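Local coordinates for protein aspartate-semialdehyde dehydrogenase (Cryptococcus neoformans var. neoformans JEC21, PDB 5CEF) that catalyses the NADPH-dependent reductive dephosphorylation of 4-phospho-L-aspartate to its semialdehyde, the second step in making the aspartate family of amino acids, at residues Pro124-Pro128 with Leu129-Ser133; Cys158-Thr161 with Gly162-Pro166. One frame throughout, in Å; residues are numbered along the deposited sequence.

Contact 1: Pro124-Pro128 with Leu129-Ser133; sequences PLIVP and LVNPS
N131 turns its carboxamide back onto the backbone of L125-V127 and bonds to it at two points. Its ND2 donates to L125 O at 2.9 Å in a nearly straight bond (169°), with the acceptor almost in the amide plane of N131. The other end of the same group, OD1, receives V127 N at 2.8 Å, the donor lying in the plane of the N131 side-chain carbonyl although the N-H...O angle is only 137°. With CG set between the backbone N and the carbonyl carbon (chi1 64°), the amide reaches back alongside the strand, and the two bonds fix how it is rotated.

V127 O accepts V130 N, at 2.8 Å from above its carbonyl plane, closing a type I beta turn with P128 and L129 at its corners; N131 N bonds to the same oxygen at 3.1 Å, nearly along the C=O axis. The chain thereby reverses just after the short, weakly bonded strand 125-126, outermost in this chain's parallel Rossmann-type sheet. The amide pairs with L125 O and V127 N much as a further strand might, while P124 and I126 bond to T154 of strand 151-155.

The apolar contact is V127 CG1 with V130 CG2 at 3.7 Å, the valines crossing at an angle. Carbons also pack against carbonyl oxygens, I126 CG2 on N131 OD1 and P132 CD on P128 O. I223 of helix 212-224 touches V127, V130 and N131.

Contact 2: Cys158-Thr161 with Gly162-Pro166; sequences CSTT and GIVVP
Chi1 of T160 (-64°) sets OG1 beside the backbone N and CG2 anti to it; chi1 of V164 (170°) sets CG1 anti to the backbone N, which leaves CG2 beside it. T160 and V164 point the same way from successive turns of the helix, and these torsions bring their CG2 methyls to 4.0 Å from each other. T161 and V165 repeat the arrangement one residue on, side by side, with their CG2 methyls 4.1 Å apart. The same rotamer sends each threonine hydroxyl back toward the start of the helix, where T160 OG1 bonds to N157 OD1 and T161 OG1 to N157 O, while the hydroxyl of S159 is held by E212 OE2.

I163 runs its side chain back along the helix, so that CG1 and CD1 lie over the S159 carbonyl oxygen.

This is the first part of helix 158-174, and it opens with C158, predicted to carry the acyl-thioester intermediate. The C158 side chain sits about 4 Å from that of H257, the predicted proton acceptor, which is consistent with an active site at the N-terminal end of the helix.

Alpha-helical i to i+4 bonds join the turns. G162 N donates to C158 O at 2.8 Å, and V164 N reaches T160 O at 2.9 Å, nearly straight at 168°. V165 N to T161 O is longer, 3.2 Å. I163 N divides its bonding between S159 O and, weakly, T160 O. At P166 the ring nitrogen has no hydrogen to offer the preceding turn, and the helix kinks there.

Overall arrangement
From the N terminus the chain first reaches contact 1, which closes a short turn after the weakly bonded strand 125-126, outermost in this chain's parallel sheet. It then passes through helix 138-145 and strand 151-155, the neighbour of strand 125-126 in that sheet, before entering contact 2 at the start of helix 158-174. The two are in series, neither enclosing nor crossing the other, with centres about 12 Å apart. They nevertheless meet in space: V127 CG1 packs on T161 CG2 at 4.0 Å, and V130 CG2 on V165 CG2 at 3.9 Å. The turn is thus joined to the helix that begins with C158, and helix 212-224 packs on both.

Contact 1: Pro124-Pro128 with Leu129-Ser133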
loop_
_atom_site.group_PDB
_atom_site.type_symbol
_atom_site.label_atom_id
_atom_site.label_comp_id
_atom_site.label_asym_id
_atom_site.label_seq_id
_atom_site.Cartn_x
_atom_site.Cartn_y
_atom_site.Cartn_z
ATOM N N PRO A 124 -38.333 -0.881 -11.454
ATOM C CA PRO A 124 -37.276 -1.779 -11.901
ATOM C C PRO A 124 -35.928 -1.432 -11.305
ATOM O O PRO A 124 -35.638 -0.260 -11.068
ATOM C CB PRO A 124 -37.219 -1.554 -13.412
ATOM C CG PRO A 124 -38.436 -0.786 -13.765
ATOM C CD PRO A 124 -38.793 -0.005 -12.549
ATOM N N LEU A 125 -35.144 -2.464 -11.032
ATOM C CA LEU A 125 -33.783 -2.345 -10.568
ATOM C C LEU A 125 -32.918 -2.975 -11.644
ATOM O O LEU A 125 -32.846 -4.199 -11.762
ATOM C CB LEU A 125 -33.619 -3.104 -9.269
ATOM C CG LEU A 125 -32.185 -3.361 -8.794
ATOM C CD1 LEU A 125 -31.434 -2.048 -8.615
ATOM C CD2 LEU A 125 -32.212 -4.123 -7.490
ATOM N N ILE A 126 -32.314 -2.142 -12.478
ATOM C CA ILE A 126 -31.745 -2.605 -13.721
ATOM C C ILE A 126 -30.228 -2.504 -13.759
ATOM O O ILE A 126 -29.651 -1.459 -13.508
ATOM C CB ILE A 126 -32.355 -1.848 -14.896
ATOM C CG1 ILE A 126 -33.840 -2.199 -15.005
ATOM C CG2 ILE A 126 -31.639 -2.222 -16.185
ATOM C CD1 ILE A 126 -34.643 -1.348 -15.979
ATOM N N VAL A 127 -29.601 -3.626 -14.037
ATOM C CA VAL A 127 -28.228 -3.687 -14.512
ATOM C C VAL A 127 -28.331 -3.707 -16.014
ATOM O O VAL A 127 -28.855 -4.658 -16.585
ATOM C CB VAL A 127 -27.531 -4.979 -14.050
ATOM C CG1 VAL A 127 -26.161 -5.146 -14.706
ATOM C CG2 VAL A 127 -27.432 -4.946 -12.538
ATOM N N PRO A 128 -27.865 -2.643 -16.661
ATOM C CA PRO A 128 -28.124 -2.484 -18.104
ATOM C C PRO A 128 -27.640 -3.631 -18.977
ATOM O O PRO A 128 -28.203 -3.837 -20.050
ATOM C CB PRO A 128 -27.373 -1.191 -18.467
ATOM C CG PRO A 128 -26.452 -0.911 -17.298
ATOM C CD PRO A 128 -27.155 -1.480 -16.103
ATOM N N LEU A 129 -26.620 -4.371 -18.547
ATOM C CA LEU A 129 -26.135 -5.505 -19.339
ATOM C C LEU A 129 -26.809 -6.827 -18.996
ATOM O O LEU A 129 -26.349 -7.915 -19.474
ATOM C CB LEU A 129 -24.609 -5.701 -19.218
ATOM C CG LEU A 129 -23.755 -4.444 -19.410
ATOM C CD1 LEU A 129 -22.278 -4.793 -19.283
ATOM C CD2 LEU A 129 -24.075 -3.782 -20.745
ATOM N N VAL A 130 -27.915 -6.747 -18.261
ATOM C CA VAL A 130 -28.600 -7.937 -17.839
ATOM C C VAL A 130 -30.102 -7.885 -18.026
ATOM O O VAL A 130 -30.631 -8.736 -18.725
ATOM C CB VAL A 130 -28.318 -8.223 -16.374
ATOM C CG1 VAL A 130 -29.155 -9.389 -15.882
ATOM C CG2 VAL A 130 -26.845 -8.520 -16.173
ATOM N N ASN A 131 -30.794 -6.920 -17.407
ATOM C CA ASN A 131 -32.239 -6.978 -17.335
ATOM C C ASN A 131 -33.015 -5.709 -17.737
ATOM O O ASN A 131 -34.029 -5.380 -17.113
ATOM C CB ASN A 131 -32.637 -7.382 -15.928
ATOM C CG ASN A 131 -32.235 -6.352 -14.881
ATOM O OD1 ASN A 131 -31.198 -5.697 -15.009
ATOM N ND2 ASN A 131 -33.074 -6.168 -13.872
ATOM N N PRO A 132 -32.582 -5.014 -18.797
ATOM C CA PRO A 132 -33.390 -3.917 -19.294
ATOM C C PRO A 132 -34.823 -4.290 -19.724
ATOM O O PRO A 132 -35.707 -3.423 -19.740
ATOM C CB PRO A 132 -32.576 -3.392 -20.494
ATOM C CG PRO A 132 -31.714 -4.526 -20.924
ATOM C CD PRO A 132 -31.400 -5.256 -19.657
ATOM N N SER A 133 -35.076 -5.557 -20.029
ATOM C CA SER A 133 -36.440 -6.010 -20.289
ATOM C C SER A 133 -37.400 -5.623 -19.160
ATOM O O SER A 133 -38.616 -5.568 -19.366
ATOM C CB SER A 133 -36.485 -7.530 -20.470
ATOM O OG SER A 133 -35.905 -8.183 -19.354
#

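Contact 2: Cys158-Thr161 with Gly162-Pro166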
loop_
_atom_site.group_PDB
_atom_site.type_symbol
_atom_site.label_atom_id
_atom_site.label_comp_id
_atom_site.label_asym_id
_atom_site.label_seq_id
_atom_site.Cartn_x
_atom_site.Cartn_y
_atom_site.Cartn_z
ATOM N N CYS A 158 -21.914 -1.162 -8.125
ATOM C CA CYS A 158 -20.849 -1.805 -8.889
ATOM C C CYS A 158 -20.561 -3.246 -8.461
ATOM O O CYS A 158 -20.360 -4.122 -9.303
ATOM C CB CYS A 158 -19.546 -0.951 -8.898
ATOM S SG CYS A 158 -19.788 0.795 -9.242
ATOM N N SER A 159 -20.572 -3.542 -7.176
ATOM C CA SER A 159 -20.197 -4.896 -6.751
ATOM C C SER A 159 -21.297 -5.911 -7.131
ATOM O O SER A 159 -21.007 -7.034 -7.570
ATOM C CB SER A 159 -19.920 -4.962 -5.246
ATOM O OG SER A 159 -21.104 -4.695 -4.504
ATOM N N THR A 160 -22.546 -5.507 -6.961
ATOM C CA THR A 160 -23.675 -6.296 -7.455
ATOM C C THR A 160 -23.542 -6.530 -8.960
ATOM O O THR A 160 -23.711 -7.644 -9.446
ATOM C CB THR A 160 -25.045 -5.612 -7.183
ATOM O OG1 THR A 160 -25.281 -5.501 -5.776
ATOM C CG2 THR A 160 -26.182 -6.435 -7.769
ATOM N N THR A 161 -23.234 -5.473 -9.692
ATOM C CA THR A 161 -23.118 -5.578 -11.125
ATOM C C THR A 161 -21.998 -6.528 -11.500
ATOM O O THR A 161 -22.160 -7.377 -12.374
ATOM C CB THR A 161 -22.836 -4.202 -11.764
ATOM O OG1 THR A 161 -23.938 -3.316 -11.512
ATOM C CG2 THR A 161 -22.576 -4.354 -13.242
ATOM N N GLY A 162 -20.849 -6.418 -10.840
ATOM C CA GLY A 162 -19.707 -7.308 -11.170
ATOM C C GLY A 162 -19.987 -8.797 -10.973
ATOM O O GLY A 162 -19.369 -9.648 -11.628
ATOM N N ILE A 163 -20.936 -9.106 -10.093
ATOM C CA ILE A 163 -21.358 -10.470 -9.876
ATOM C C ILE A 163 -22.484 -10.920 -10.818
ATOM O O ILE A 163 -22.381 -11.972 -11.459
ATOM C CB ILE A 163 -21.801 -10.651 -8.426
ATOM C CG1 ILE A 163 -20.584 -10.544 -7.543
ATOM C CG2 ILE A 163 -22.439 -12.007 -8.204
ATOM C CD1 ILE A 163 -20.950 -10.104 -6.154
ATOM N N VAL A 164 -23.532 -10.128 -10.945
ATOM C CA VAL A 164 -24.702 -10.549 -11.679
ATOM C C VAL A 164 -24.519 -10.662 -13.176
ATOM O O VAL A 164 -25.223 -11.439 -13.834
ATOM C CB VAL A 164 -25.817 -9.561 -11.385
ATOM C CG1 VAL A 164 -26.948 -9.837 -12.305
ATOM C CG2 VAL A 164 -26.254 -9.750 -9.941
ATOM N N VAL A 165 -23.584 -9.895 -13.731
ATOM C CA VAL A 165 -23.335 -10.001 -15.144
ATOM C C VAL A 165 -22.866 -11.416 -15.470
ATOM O O VAL A 165 -23.463 -12.055 -16.325
ATOM C CB VAL A 165 -22.386 -8.918 -15.672
ATOM C CG1 VAL A 165 -21.929 -9.267 -17.060
ATOM C CG2 VAL A 165 -23.074 -7.574 -15.648
ATOM N N PRO A 166 -21.837 -11.921 -14.783
ATOM C CA PRO A 166 -21.465 -13.305 -15.073
ATOM C C PRO A 166 -22.579 -14.288 -14.799
ATOM O O PRO A 166 -22.763 -15.240 -15.565
ATOM C CB PRO A 166 -20.285 -13.553 -14.138
ATOM C CG PRO A 166 -19.630 -12.223 -14.056
ATOM C CD PRO A 166 -20.766 -11.229 -14.060
#